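PDB 5B6T: glycosyl hydrolase family 62 protein from Coprinopsis cinerea, which hydrolyses, as an alpha-L-arabinofuranosidase (EC 3.2.1.55), terminal arabinofuranosyl residues, probably the side chains of arabinoxylan in plant hemicellulose. Local coordinates for residues Gly162-Ser167 with Val182-Asp187. Numbering follows the deposited sequence.
Sequences GHLYRS and VIAMQD
L164 O meets two successive amides of the facing strand, which defines a classic beta bulge in the antiparallel pairing of 163-167 with 182-186. A184 N bonds to L164 O at 2.8 Å, bent to 133° at the hydrogen, and M185 N reaches L164 O only weakly, at 3.4 Å. Within the bulge L164 N points almost straight at M185 O (175°); past it R166 and V182 exchange two backbone bonds. The closest apolar side-chain contact is Y165 CE1 to I183 CG1, 3.7 Å, the two side chains running side by side. With CG opposite the carbonyl carbon (chi1 -56°), the tyrosine ring is placed along the isoleucine; its OH bonds to D159. The solvent side is looser. There Q186 OE1 sits in the plane of the H163 ring, 3.4 Å from H163 CD2, and a water 2.7 Å from H163 NE2 also donates to Q186 OE1, while ND1 is held by D159. Exposed V182 lays CG2 3.8 Å from R166 NH2, while R166 NH1 bonds to Q168. The hairpin supplies two adjacent strands of a four-stranded antiparallel blade of the GH62 beta-propeller, 182-186 at one edge and 142-148 at the other; 152-158 flanks 163-170, helix 130-135 touches Y165 and I183, and strand 207-215 packs against L164 and M185.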
loop_
_atom_site.group_PDB
_atom_site.type_symbol
_atom_site.label_atom_id
_atom_site.label_comp_id
_atom_site.label_asym_id
_atom_site.label_seq_id
_atom_site.Cartn_x
_atom_site.Cartn_y
_atom_site.Cartn_z
ATOM N N GLY A 162 -11.331 12.425 0.595
ATOM C CA GLY A 162 -11.093 12.862 1.949
ATOM C C GLY A 162 -11.706 12.003 3.029
ATOM O O GLY A 162 -11.767 12.455 4.177
ATOM N N HIS A 163 -12.118 10.764 2.712
ATOM C CA HIS A 163 -12.631 9.854 3.730
ATOM C C HIS A 163 -11.817 8.594 3.740
ATOM O O HIS A 163 -11.469 8.077 2.689
ATOM C CB HIS A 163 -14.093 9.489 3.476
ATOM C CG HIS A 163 -14.963 10.685 3.275
ATOM N ND1 HIS A 163 -15.388 11.089 2.029
ATOM C CD2 HIS A 163 -15.460 11.584 4.154
ATOM C CE1 HIS A 163 -16.060 12.224 2.144
ATOM N NE2 HIS A 163 -16.142 12.527 3.430
ATOM N N LEU A 164 -11.511 8.120 4.938
ATOM C CA LEU A 164 -10.957 6.794 5.170
ATOM C C LEU A 164 -12.039 5.974 5.848
ATOM O O LEU A 164 -12.535 6.348 6.910
ATOM C CB LEU A 164 -9.738 6.879 6.089
ATOM C CG LEU A 164 -9.100 5.543 6.505
ATOM C CD1 LEU A 164 -8.459 4.813 5.326
ATOM C CD2 LEU A 164 -8.061 5.788 7.583
ATOM N N TYR A 165 -12.406 4.863 5.237
ATOM C CA TYR A 165 -13.457 3.985 5.746
ATOM C C TYR A 165 -12.879 2.734 6.391
ATOM O O TYR A 165 -11.785 2.259 6.004
ATOM C CB TYR A 165 -14.382 3.533 4.620
ATOM C CG TYR A 165 -15.006 4.675 3.860
ATOM C CD1 TYR A 165 -16.148 5.278 4.319
ATOM C CD2 TYR A 165 -14.460 5.131 2.667
ATOM C CE1 TYR A 165 -16.702 6.349 3.643
ATOM C CE2 TYR A 165 -15.006 6.215 1.977
ATOM C CZ TYR A 165 -16.136 6.814 2.473
ATOM O OH TYR A 165 -16.726 7.854 1.789
ATOM N N ARG A 166 -13.644 2.179 7.332
ATOM C CA ARG A 166 -13.241 0.958 8.024
ATOM C C ARG A 166 -14.452 0.053 8.329
ATOM O O ARG A 166 -15.404 0.510 8.975
ATOM C CB ARG A 166 -12.534 1.308 9.320
ATOM C CG ARG A 166 -11.931 0.121 10.062
ATOM C CD ARG A 166 -11.460 0.413 11.473
ATOM N NE ARG A 166 -12.551 0.900 12.328
ATOM C CZ ARG A 166 -13.460 0.125 12.905
ATOM N NH1 ARG A 166 -13.429 -1.180 12.757
ATOM N NH2 ARG A 166 -14.412 0.673 13.636
ATOM N N SER A 167 -14.409 -1.188 7.830
ATOM C CA SER A 167 -15.360 -2.250 8.202
ATOM C C SER A 167 -14.642 -3.248 9.062
ATOM O O SER A 167 -13.397 -3.328 9.079
ATOM C CB SER A 167 -15.912 -2.980 6.974
ATOM O OG SER A 167 -16.757 -2.139 6.204
ATOM N N VAL A 182 -17.597 2.400 8.770
ATOM C CA VAL A 182 -17.690 3.722 9.420
ATOM C C VAL A 182 -16.620 4.612 8.785
ATOM O O VAL A 182 -15.707 4.125 8.123
ATOM C CB VAL A 182 -17.520 3.666 10.964
ATOM C CG1 VAL A 182 -18.635 2.815 11.577
ATOM C CG2 VAL A 182 -16.141 3.165 11.356
ATOM N N ILE A 183 -16.746 5.911 8.952
ATOM C CA ILE A 183 -15.694 6.845 8.537
ATOM C C ILE A 183 -14.696 6.872 9.693
ATOM O O ILE A 183 -14.995 7.355 10.807
ATOM C CB ILE A 183 -16.256 8.254 8.182
ATOM C CG1 ILE A 183 -17.075 8.161 6.876
ATOM C CG2 ILE A 183 -15.097 9.234 8.013
ATOM C CD1 ILE A 183 -17.959 9.347 6.532
ATOM N N ALA A 184 -13.541 6.258 9.476
ATOM C CA ALA A 184 -12.480 6.225 10.471
ATOM C C ALA A 184 -11.735 7.564 10.623
ATOM O O ALA A 184 -11.216 7.887 11.702
ATOM C CB ALA A 184 -11.485 5.142 10.108
ATOM N N MET A 185 -11.628 8.298 9.526
ATOM C CA MET A 185 -10.970 9.596 9.508
ATOM C C MET A 185 -11.474 10.354 8.286
ATOM O O MET A 185 -11.798 9.755 7.247
ATOM C CB MET A 185 -9.438 9.457 9.429
ATOM C CG MET A 185 -8.732 10.784 9.619
ATOM S SD MET A 185 -6.943 10.560 9.598
ATOM C CE MET A 185 -6.671 10.006 11.262
ATOM N N GLN A 186 -11.535 11.667 8.408
ATOM C CA GLN A 186 -11.932 12.498 7.286
ATOM C C GLN A 186 -11.340 13.873 7.351
ATOM O O GLN A 186 -10.921 14.337 8.427
ATOM C CB GLN A 186 -13.443 12.574 7.155
ATOM C CG GLN A 186 -14.141 13.229 8.306
ATOM C CD GLN A 186 -15.632 12.976 8.240
ATOM O OE1 GLN A 186 -16.233 13.028 7.177
ATOM N NE2 GLN A 186 -16.214 12.614 9.371
ATOM N N ASP A 187 -11.245 14.492 6.175
ATOM C CA ASP A 187 -10.857 15.892 6.070
ATOM C C ASP A 187 -11.728 16.564 5.031
ATOM O O ASP A 187 -11.986 15.987 3.985
ATOM C CB ASP A 187 -9.386 16.024 5.674
ATOM C CG ASP A 187 -8.778 17.353 6.100
ATOM O OD1 ASP A 187 -9.099 18.390 5.483
ATOM O OD2 ASP A 187 -7.982 17.377 7.057
HETATM O O HOH W 1 -17.584 14.329 4.880
#